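PDB 2VPZ: thiosulfate reductase from Thermus thermophilus, which probably catalyses redox chemistry on sulfur compounds such as thiosulfate or polysulfide, using a molybdenum centre carried by two pterin guanosine dinucleotides, together with a [4Fe-4S] cluster. Local coordinates for residues I265-Y270 / F296-A301; H710-S715 / P747-L752; I417-E422 / Y723-I728. All coordinates share one frame; numbering follows the deposited sequence.

Interaction 1 (I265-Y270 / F296-A301); sequences IHVLIY and FTPEWA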
loop_
_atom_site.group_PDB
_atom_site.type_symbol
_atom_site.label_atom_id
_atom_site.label_comp_id
_atom_site.label_asym_id
_atom_site.label_seq_id
_atom_site.Cartn_x
_atom_site.Cartn_y
_atom_site.Cartn_z
ATOM N N ILE A 265 23.524 -10.404 -32.566
ATOM C CA ILE A 265 24.742 -11.146 -32.960
ATOM C C ILE A 265 25.748 -10.060 -33.421
ATOM O O ILE A 265 26.912 -10.048 -33.013
ATOM C CB ILE A 265 24.464 -12.204 -34.143
ATOM C CG1 ILE A 265 23.942 -13.544 -33.585
ATOM C CG2 ILE A 265 25.753 -12.414 -34.967
ATOM C CD1 ILE A 265 23.211 -14.433 -34.640
ATOM N N HIS A 266 25.271 -9.142 -34.256
ATOM C CA HIS A 266 26.070 -8.005 -34.731
ATOM C C HIS A 266 26.635 -7.145 -33.566
ATOM O O HIS A 266 27.813 -6.788 -33.584
ATOM C CB HIS A 266 25.253 -7.069 -35.675
ATOM C CG HIS A 266 25.934 -5.810 -36.093
ATOM N ND1 HIS A 266 26.191 -5.509 -37.407
ATOM C CD2 HIS A 266 26.392 -4.779 -35.385
ATOM C CE1 HIS A 266 26.797 -4.346 -37.489
ATOM N NE2 HIS A 266 26.930 -3.882 -36.264
ATOM N N VAL A 267 25.821 -6.796 -32.566
ATOM C CA VAL A 267 26.325 -5.966 -31.460
ATOM C C VAL A 267 27.407 -6.659 -30.584
ATOM O O VAL A 267 28.372 -6.023 -30.189
ATOM C CB VAL A 267 25.171 -5.372 -30.534
ATOM C CG1 VAL A 267 25.781 -4.559 -29.366
ATOM C CG2 VAL A 267 24.230 -4.472 -31.367
ATOM N N LEU A 268 27.273 -7.958 -30.314
ATOM C CA LEU A 268 28.268 -8.709 -29.525
ATOM C C LEU A 268 29.586 -8.953 -30.314
ATOM O O LEU A 268 30.671 -9.041 -29.719
ATOM C CB LEU A 268 27.693 -10.052 -29.002
ATOM C CG LEU A 268 26.335 -10.092 -28.270
ATOM C CD1 LEU A 268 25.807 -11.546 -28.181
ATOM C CD2 LEU A 268 26.454 -9.451 -26.874
ATOM N N ILE A 269 29.503 -9.085 -31.638
ATOM C CA ILE A 269 30.695 -9.276 -32.465
ATOM C C ILE A 269 31.384 -7.913 -32.757
ATOM O O ILE A 269 32.569 -7.739 -32.465
ATOM C CB ILE A 269 30.363 -10.038 -33.853
ATOM C CG1 ILE A 269 30.148 -11.534 -33.617
ATOM C CG2 ILE A 269 31.511 -9.820 -34.872
ATOM C CD1 ILE A 269 29.551 -12.316 -34.819
ATOM N N TYR A 270 30.633 -6.937 -33.265
ATOM C CA TYR A 270 31.163 -5.605 -33.608
ATOM C C TYR A 270 31.501 -4.605 -32.493
ATOM O O TYR A 270 32.270 -3.672 -32.703
ATOM C CB TYR A 270 30.299 -4.919 -34.675
ATOM C CG TYR A 270 30.504 -5.469 -36.071
ATOM C CD1 TYR A 270 30.135 -6.783 -36.379
ATOM C CD2 TYR A 270 31.088 -4.694 -37.084
ATOM C CE1 TYR A 270 30.340 -7.326 -37.656
ATOM C CE2 TYR A 270 31.301 -5.224 -38.371
ATOM C CZ TYR A 270 30.924 -6.544 -38.650
ATOM O OH TYR A 270 31.125 -7.085 -39.897
ATOM N N PHE A 296 23.591 -6.053 -40.774
ATOM C CA PHE A 296 22.420 -6.228 -39.899
ATOM C C PHE A 296 22.640 -5.459 -38.587
ATOM O O PHE A 296 23.022 -6.024 -37.561
ATOM C CB PHE A 296 22.150 -7.711 -39.603
ATOM C CG PHE A 296 22.037 -8.575 -40.836
ATOM C CD1 PHE A 296 22.724 -9.796 -40.912
ATOM C CD2 PHE A 296 21.259 -8.171 -41.923
ATOM C CE1 PHE A 296 22.640 -10.611 -42.056
ATOM C CE2 PHE A 296 21.160 -8.972 -43.085
ATOM C CZ PHE A 296 21.857 -10.197 -43.150
ATOM N N THR A 297 22.390 -4.162 -38.632
ATOM C CA THR A 297 22.573 -3.249 -37.503
ATOM C C THR A 297 21.296 -2.927 -36.702
ATOM O O THR A 297 20.177 -3.191 -37.183
ATOM C CB THR A 297 23.162 -1.885 -38.031
ATOM O OG1 THR A 297 22.783 -0.809 -37.180
ATOM C CG2 THR A 297 22.667 -1.612 -39.471
ATOM N N PRO A 298 21.439 -2.449 -35.429
ATOM C CA PRO A 298 20.236 -2.120 -34.657
ATOM C C PRO A 298 19.298 -1.136 -35.449
ATOM O O PRO A 298 18.099 -1.085 -35.183
ATOM C CB PRO A 298 20.792 -1.471 -33.397
ATOM C CG PRO A 298 22.091 -2.231 -33.138
ATOM C CD PRO A 298 22.578 -2.703 -34.526
ATOM N N GLU A 299 19.832 -0.337 -36.385
ATOM C CA GLU A 299 18.968 0.579 -37.166
ATOM C C GLU A 299 18.263 -0.206 -38.308
ATOM O O GLU A 299 17.113 0.090 -38.648
ATOM C CB GLU A 299 19.711 1.824 -37.713
ATOM C CG GLU A 299 21.113 2.147 -37.131
ATOM C CD GLU A 299 21.117 2.654 -35.675
ATOM O OE1 GLU A 299 20.403 3.640 -35.365
ATOM O OE2 GLU A 299 21.858 2.070 -34.860
ATOM N N TRP A 300 18.935 -1.194 -38.894
ATOM C CA TRP A 300 18.306 -2.056 -39.926
ATOM C C TRP A 300 17.163 -2.892 -39.246
ATOM O O TRP A 300 16.074 -3.045 -39.820
ATOM C CB TRP A 300 19.351 -3.007 -40.553
ATOM C CG TRP A 300 18.754 -4.207 -41.319
ATOM C CD1 TRP A 300 18.319 -4.229 -42.616
ATOM C CD2 TRP A 300 18.530 -5.542 -40.804
ATOM N NE1 TRP A 300 17.847 -5.486 -42.936
ATOM C CE2 TRP A 300 17.970 -6.311 -41.849
ATOM C CE3 TRP A 300 18.766 -6.160 -39.562
ATOM C CZ2 TRP A 300 17.617 -7.680 -41.688
ATOM C CZ3 TRP A 300 18.414 -7.528 -39.394
ATOM C CH2 TRP A 300 17.854 -8.265 -40.464
ATOM N N ALA A 301 17.417 -3.403 -38.031
ATOM C CA ALA A 301 16.467 -4.206 -37.226
ATOM C C ALA A 301 15.206 -3.454 -36.773
ATOM O O ALA A 301 14.088 -3.939 -36.932
ATOM C CB ALA A 301 17.186 -4.812 -35.970
#
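His266 turns CG away from its own backbone N (chi1 174°), which carries the imidazole off helix 257-270 and against the backbone of Phe296 and Thr297; on the next residue, Val267 keeps CG1 anti to N, which turns CG2 toward the ring of Pro298. The contact joins the last turns of that helix to the N-terminus of helix 298-305, in the molybdopterin oxidoreductase part of the chain. Thr297 is the N-cap of the second helix: its OG1 accepts from Glu299 N at 3.1 Å, with an N-H...O angle of 167°.

The imidazole is sandwiched. Thr297 CA stands over the centre of one face, 4.2 Å above the plane, while the rim of the opposite face is covered by Tyr270 CG, one helical turn on from His266. Phe296 O lies obliquely to the ring, 3.1 Å from His266 CB. It also comes near ND1, but at a poor angle for bonding; the hydrogen bond of ND1 goes instead to Val293 O, in the loop after helix 287-292, and with the two covered faces this bond probably fixes the rotation of the ring. Tyr270 OH bonds to Lys290 O, near the end of helix 287-292, so two side chains of the first helix hold the chain that runs into the second.

Beside the histidine the contact becomes apolar and buried. Helix 309-320 closes over it, with Ala316 against Val267 and Arg313 against Pro298. There the valine and the proline cross at a slant, Val267 CG2 lying 3.6 Å from Pro298 CG.

Interaction 2 (H710-S715 / P747-L752); sequences HGRGAS and PRLPSL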
loop_
_atom_site.group_PDB
_atom_site.type_symbol
_atom_site.label_atom_id
_atom_site.label_comp_id
_atom_site.label_asym_id
_atom_site.label_seq_id
_atom_site.Cartn_x
_atom_site.Cartn_y
_atom_site.Cartn_z
ATOM N N HIS A 710 -18.346 -30.683 -25.727
ATOM C CA HIS A 710 -19.165 -30.440 -26.941
ATOM C C HIS A 710 -19.866 -29.080 -27.036
ATOM O O HIS A 710 -20.720 -28.744 -26.210
ATOM C CB HIS A 710 -20.286 -31.498 -27.202
ATOM C CG HIS A 710 -21.029 -31.315 -28.475
ATOM N ND1 HIS A 710 -20.447 -31.511 -29.688
ATOM C CD2 HIS A 710 -22.263 -30.868 -28.729
ATOM C CE1 HIS A 710 -21.283 -31.190 -30.650
ATOM N NE2 HIS A 710 -22.407 -30.795 -30.091
ATOM N N GLY A 711 -19.478 -28.322 -28.075
ATOM C CA GLY A 711 -19.998 -26.997 -28.402
ATOM C C GLY A 711 -19.432 -25.742 -27.739
ATOM O O GLY A 711 -19.997 -24.638 -27.864
ATOM N N ARG A 712 -18.298 -25.866 -27.062
ATOM C CA ARG A 712 -17.694 -24.754 -26.304
ATOM C C ARG A 712 -16.390 -24.118 -26.868
ATOM O O ARG A 712 -15.443 -24.835 -27.205
ATOM C CB ARG A 712 -17.506 -25.249 -24.825
ATOM C CG ARG A 712 -18.656 -26.220 -24.389
ATOM C CD ARG A 712 -18.695 -26.656 -22.887
ATOM N NE ARG A 712 -19.447 -25.734 -22.032
ATOM C CZ ARG A 712 -20.615 -25.952 -21.437
ATOM N NH1 ARG A 712 -21.251 -27.101 -21.569
ATOM N NH2 ARG A 712 -21.158 -24.995 -20.695
ATOM N N GLY A 713 -16.385 -22.790 -27.021
ATOM C CA GLY A 713 -15.256 -22.049 -27.568
ATOM C C GLY A 713 -15.010 -22.198 -29.069
ATOM O O GLY A 713 -15.804 -22.826 -29.763
ATOM N N ALA A 714 -13.917 -21.630 -29.573
ATOM C CA ALA A 714 -13.521 -21.706 -30.985
ATOM C C ALA A 714 -12.277 -22.593 -31.118
ATOM O O ALA A 714 -11.401 -22.525 -30.256
ATOM C CB ALA A 714 -13.197 -20.305 -31.520
ATOM N N SER A 715 -12.192 -23.411 -32.168
ATOM C CA SER A 715 -11.020 -24.272 -32.402
ATOM C C SER A 715 -9.951 -23.530 -33.249
ATOM O O SER A 715 -10.271 -23.071 -34.338
ATOM C CB SER A 715 -11.400 -25.574 -33.146
ATOM O OG SER A 715 -10.248 -26.224 -33.662
ATOM N N PRO A 747 -24.095 -18.041 -26.894
ATOM C CA PRO A 747 -24.553 -19.419 -27.136
ATOM C C PRO A 747 -25.487 -19.996 -26.039
ATOM O O PRO A 747 -25.416 -19.590 -24.880
ATOM C CB PRO A 747 -23.254 -20.208 -27.265
ATOM C CG PRO A 747 -22.345 -19.504 -26.286
ATOM C CD PRO A 747 -22.682 -18.018 -26.495
ATOM N N ARG A 748 -26.372 -20.919 -26.400
ATOM C CA ARG A 748 -27.278 -21.541 -25.435
ATOM C C ARG A 748 -26.752 -22.981 -25.294
ATOM O O ARG A 748 -26.781 -23.779 -26.229
ATOM C CB ARG A 748 -28.737 -21.389 -25.922
ATOM C CG ARG A 748 -29.215 -19.876 -25.975
ATOM C CD ARG A 748 -30.264 -19.553 -27.102
ATOM N NE ARG A 748 -30.220 -18.197 -27.686
ATOM C CZ ARG A 748 -29.643 -17.849 -28.844
ATOM N NH1 ARG A 748 -29.027 -18.763 -29.583
ATOM N NH2 ARG A 748 -29.693 -16.585 -29.284
ATOM N N LEU A 749 -26.222 -23.285 -24.117
ATOM C CA LEU A 749 -25.569 -24.562 -23.855
ATOM C C LEU A 749 -26.085 -25.235 -22.605
ATOM O O LEU A 749 -26.711 -24.570 -21.770
ATOM C CB LEU A 749 -24.067 -24.317 -23.683
ATOM C CG LEU A 749 -23.242 -23.824 -24.865
ATOM C CD1 LEU A 749 -22.063 -22.944 -24.382
ATOM C CD2 LEU A 749 -22.775 -25.048 -25.671
ATOM N N PRO A 750 -25.816 -26.547 -22.431
ATOM C CA PRO A 750 -26.332 -27.143 -21.201
ATOM C C PRO A 750 -25.601 -26.600 -19.956
ATOM O O PRO A 750 -24.571 -25.908 -20.053
ATOM C CB PRO A 750 -26.107 -28.646 -21.382
ATOM C CG PRO A 750 -25.750 -28.829 -22.870
ATOM C CD PRO A 750 -25.088 -27.528 -23.240
ATOM N N SER A 751 -26.133 -26.907 -18.782
ATOM C CA SER A 751 -25.493 -26.480 -17.554
ATOM C C SER A 751 -24.323 -27.435 -17.261
ATOM O O SER A 751 -24.516 -28.656 -17.238
ATOM C CB SER A 751 -26.492 -26.490 -16.395
ATOM O OG SER A 751 -25.831 -26.645 -15.160
ATOM N N LEU A 752 -23.123 -26.889 -17.071
ATOM C CA LEU A 752 -21.926 -27.678 -16.749
ATOM C C LEU A 752 -21.993 -28.380 -15.390
ATOM O O LEU A 752 -21.469 -29.490 -15.249
ATOM C CB LEU A 752 -20.654 -26.829 -16.762
ATOM C CG LEU A 752 -19.778 -26.852 -18.002
ATOM C CD1 LEU A 752 -18.598 -25.907 -17.778
ATOM C CD2 LEU A 752 -19.289 -28.278 -18.291
#
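Two surface loops of the C-terminal region meet around one arginine: the loop 710-715, which lies between strands 692-696 and 724-725, and the segment 747-752, which leads from strand 738-744 into helix 752-756. Arg712 and Leu752 reach toward each other from opposite directions. Leu752 CG sits over one face of the guanidinium, 3.6 Å from Arg712 CZ, and Leu749 covers the opposite face near its rim, with CD1 4.1 Å above the plane. The flat cation is thus clasped between two leucines. A bend at chi3 (88°) turns the end of the arginine into this slot. At the guanidinium edge, near its plane, Pro750 O lies 3.6 Å from Arg712 NH2.

Segment 710-715 belongs to the dinucleotide-binding domain, of the double-psi beta-barrel clan, whose strands include 738-744, and the contact folds the chain that leaves this strand back onto the domain's own loop. Gly711 and Arg712 are also held by backbone hydrogen bonds with His701 and Gly700.

Leu749 also touches the loop backbone, its CD2 lying 3.6 Å from Gly711 O. Gly711 has a positive phi (85°), and a beta carbon there would sit tightly against the same methyl. Ser751 is the N-cap of helix 752-756, its OG accepting from Gly754 N, and the first residue of that helix, Leu752, packs on Pro645 and Leu708 as well as on the arginine.

Interaction 3 (I417-E422 / Y723-I728); sequences IQELIE and YKLDPI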
loop_
_atom_site.group_PDB
_atom_site.type_symbol
_atom_site.label_atom_id
_atom_site.label_comp_id
_atom_site.label_asym_id
_atom_site.label_seq_id
_atom_site.Cartn_x
_atom_site.Cartn_y
_atom_site.Cartn_z
ATOM N N ILE A 417 4.504 -35.870 -39.638
ATOM C CA ILE A 417 3.119 -36.366 -39.591
ATOM C C ILE A 417 2.130 -35.806 -40.603
ATOM O O ILE A 417 1.274 -36.499 -41.187
ATOM C CB ILE A 417 2.489 -36.194 -38.123
ATOM C CG1 ILE A 417 1.209 -37.004 -37.964
ATOM C CG2 ILE A 417 2.266 -34.684 -37.837
ATOM C CD1 ILE A 417 0.873 -37.382 -36.510
ATOM N N GLN A 418 2.289 -34.517 -40.823
ATOM C CA GLN A 418 1.471 -33.730 -41.713
ATOM C C GLN A 418 1.755 -33.947 -43.219
ATOM O O GLN A 418 0.905 -33.646 -44.057
ATOM C CB GLN A 418 1.608 -32.274 -41.264
ATOM C CG GLN A 418 3.042 -31.888 -40.810
ATOM C CD GLN A 418 3.699 -31.021 -41.840
ATOM O OE1 GLN A 418 3.005 -30.527 -42.732
ATOM N NE2 GLN A 418 5.004 -30.800 -41.739
ATOM N N GLU A 419 2.912 -34.511 -43.585
ATOM C CA GLU A 419 3.267 -34.756 -44.995
ATOM C C GLU A 419 2.860 -36.171 -45.532
ATOM O O GLU A 419 2.627 -36.331 -46.739
ATOM C CB GLU A 419 4.754 -34.453 -45.248
ATOM C CG GLU A 419 5.188 -32.984 -44.940
ATOM C CD GLU A 419 4.404 -31.936 -45.754
ATOM O OE1 GLU A 419 4.236 -32.159 -46.973
ATOM O OE2 GLU A 419 3.984 -30.903 -45.174
ATOM N N LEU A 420 2.741 -37.169 -44.646
ATOM C CA LEU A 420 2.334 -38.552 -45.003
ATOM C C LEU A 420 0.815 -38.721 -45.167
ATOM O O LEU A 420 0.329 -39.859 -45.282
ATOM C CB LEU A 420 2.752 -39.592 -43.932
ATOM C CG LEU A 420 4.106 -39.469 -43.243
ATOM C CD1 LEU A 420 4.051 -40.137 -41.869
ATOM C CD2 LEU A 420 5.224 -40.060 -44.116
ATOM N N ILE A 421 0.076 -37.616 -45.137
ATOM C CA ILE A 421 -1.404 -37.631 -45.255
ATOM C C ILE A 421 -1.874 -37.506 -46.691
ATOM O O ILE A 421 -2.994 -37.868 -47.036
ATOM C CB ILE A 421 -2.130 -36.449 -44.521
ATOM C CG1 ILE A 421 -1.758 -36.385 -43.054
ATOM C CG2 ILE A 421 -3.675 -36.601 -44.702
ATOM C CD1 ILE A 421 -2.958 -36.394 -42.089
ATOM N N GLU A 422 -1.016 -36.904 -47.497
ATOM C CA GLU A 422 -1.265 -36.645 -48.905
ATOM C C GLU A 422 -1.235 -38.013 -49.634
ATOM O O GLU A 422 -2.140 -38.300 -50.461
ATOM C CB GLU A 422 -0.218 -35.662 -49.438
ATOM C CG GLU A 422 -0.404 -35.116 -50.845
ATOM C CD GLU A 422 0.894 -34.521 -51.402
ATOM O OE1 GLU A 422 1.977 -34.971 -50.959
ATOM O OE2 GLU A 422 0.834 -33.624 -52.286
ATOM N N TYR A 723 -0.562 -23.735 -44.119
ATOM C CA TYR A 723 0.678 -23.717 -43.311
ATOM C C TYR A 723 1.925 -23.564 -44.217
ATOM O O TYR A 723 1.885 -23.997 -45.364
ATOM C CB TYR A 723 0.823 -24.989 -42.461
ATOM C CG TYR A 723 0.925 -26.286 -43.231
ATOM C CD1 TYR A 723 2.171 -26.781 -43.675
ATOM C CD2 TYR A 723 -0.216 -27.040 -43.527
ATOM C CE1 TYR A 723 2.271 -27.993 -44.387
ATOM C CE2 TYR A 723 -0.146 -28.246 -44.237
ATOM C CZ TYR A 723 1.101 -28.727 -44.670
ATOM O OH TYR A 723 1.187 -29.925 -45.367
ATOM N N LYS A 724 2.995 -22.911 -43.745
ATOM C CA LYS A 724 4.228 -22.769 -44.547
ATOM C C LYS A 724 5.250 -23.844 -44.100
ATOM O O LYS A 724 5.773 -23.775 -42.989
ATOM C CB LYS A 724 4.858 -21.355 -44.450
ATOM C CG LYS A 724 5.918 -21.009 -45.568
ATOM C CD LYS A 724 6.040 -19.500 -45.877
ATOM C CE LYS A 724 5.154 -19.088 -47.064
ATOM N NZ LYS A 724 4.522 -17.725 -46.893
ATOM N N LEU A 725 5.479 -24.833 -44.973
ATOM C CA LEU A 725 6.439 -25.942 -44.751
ATOM C C LEU A 725 7.873 -25.432 -44.508
ATOM O O LEU A 725 8.397 -24.659 -45.312
ATOM C CB LEU A 725 6.507 -26.918 -45.969
ATOM C CG LEU A 725 6.428 -28.455 -45.809
ATOM C CD1 LEU A 725 7.071 -29.198 -47.014
ATOM C CD2 LEU A 725 7.120 -28.895 -44.507
ATOM N N ASP A 726 8.499 -25.818 -43.392
ATOM C CA ASP A 726 9.897 -25.449 -43.177
ATOM C C ASP A 726 10.663 -26.397 -44.138
ATOM O O ASP A 726 10.566 -27.633 -44.022
ATOM C CB ASP A 726 10.350 -25.694 -41.706
ATOM C CG ASP A 726 11.827 -25.275 -41.439
ATOM O OD1 ASP A 726 12.532 -24.868 -42.380
ATOM O OD2 ASP A 726 12.256 -25.371 -40.261
ATOM N N PRO A 727 11.432 -25.841 -45.106
ATOM C CA PRO A 727 12.204 -26.660 -46.052
ATOM C C PRO A 727 13.466 -27.384 -45.469
ATOM O O PRO A 727 14.086 -28.205 -46.145
ATOM C CB PRO A 727 12.555 -25.695 -47.184
ATOM C CG PRO A 727 12.678 -24.338 -46.467
ATOM C CD PRO A 727 11.683 -24.413 -45.308
ATOM N N ILE A 728 13.817 -27.053 -44.226
ATOM C CA ILE A 728 14.984 -27.584 -43.492
ATOM C C ILE A 728 14.690 -28.697 -42.416
ATOM O O ILE A 728 15.367 -29.735 -42.386
ATOM C CB ILE A 728 15.801 -26.423 -42.741
ATOM C CG1 ILE A 728 16.565 -25.511 -43.709
ATOM C CG2 ILE A 728 16.767 -27.037 -41.712
ATOM C CD1 ILE A 728 17.742 -24.722 -43.049
#
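Tyr723 points its phenol at the polar ends of Gln418 and Glu419, and the flat groups of both stand steeply to its ring. The carboxylate plane of Glu419 is turned 71° from the tyrosine ring, and the amide of Gln418 stands almost perpendicular to that ring, at 86°. Tyr723 OH donates to Glu419 OE2 over 3.0 Å, meeting the oxygen from above the carboxylate plane, while OE2 itself lies at the ring edge. Gln418 OE1 approaches the same ring obliquely, 3.1 Å from Tyr723 CE1. It also lies 2.7 Å from Glu419 OE2. A second, weak hydrogen bond links Tyr723 OH to Arg451 NH1.

The tyrosine reaches these groups with CG between its backbone N and carbonyl carbon (chi1 62°). Leu725 comes at Glu419 from the opposite direction and sets its CG 3.5 Å from OE2, placing an apolar branch beside the carboxylate. A phenylalanine here removes the phenolic donor of Glu419 OE2 and would probably leave the carboxylate freer to turn.

The contact joins a loop of the molybdopterin oxidoreductase region, where Glu419 opens a type I beta turn to Glu422, to the small antiparallel strand pair of the dinucleotide-binding region. In that pair strand 724-725 runs beside strand 732-733, whose Ala732 touches both Gln418 and Tyr723. The other segment lies just before helix 423-426, with Ser171 of helix 168-184 against Gln418 and Phe143 of strand 141-144 against Ile417 and Leu420.

In the fold
The three contacts lie far apart. The centre of interaction 3 is about 33 Å from that of interaction 1 and 32 Å from that of interaction 2, while interactions 1 and 2 are about 49 Å apart between centres. Along the chain interaction 1 closes first, joining two segments only 26 residues apart. Interactions 2 and 3 then cross: 417-422 precedes 710-715, and 723-728 falls between 710-715 and 747-752. Interaction 3 thus ties the molybdopterin oxidoreductase region to the dinucleotide-binding domain across 301 residues, with the Gln418 side chain about 9 Å from a bound guanosine dinucleotide cofactor. Interactions 1 and 2 are more peripheral, each joining parts close in sequence.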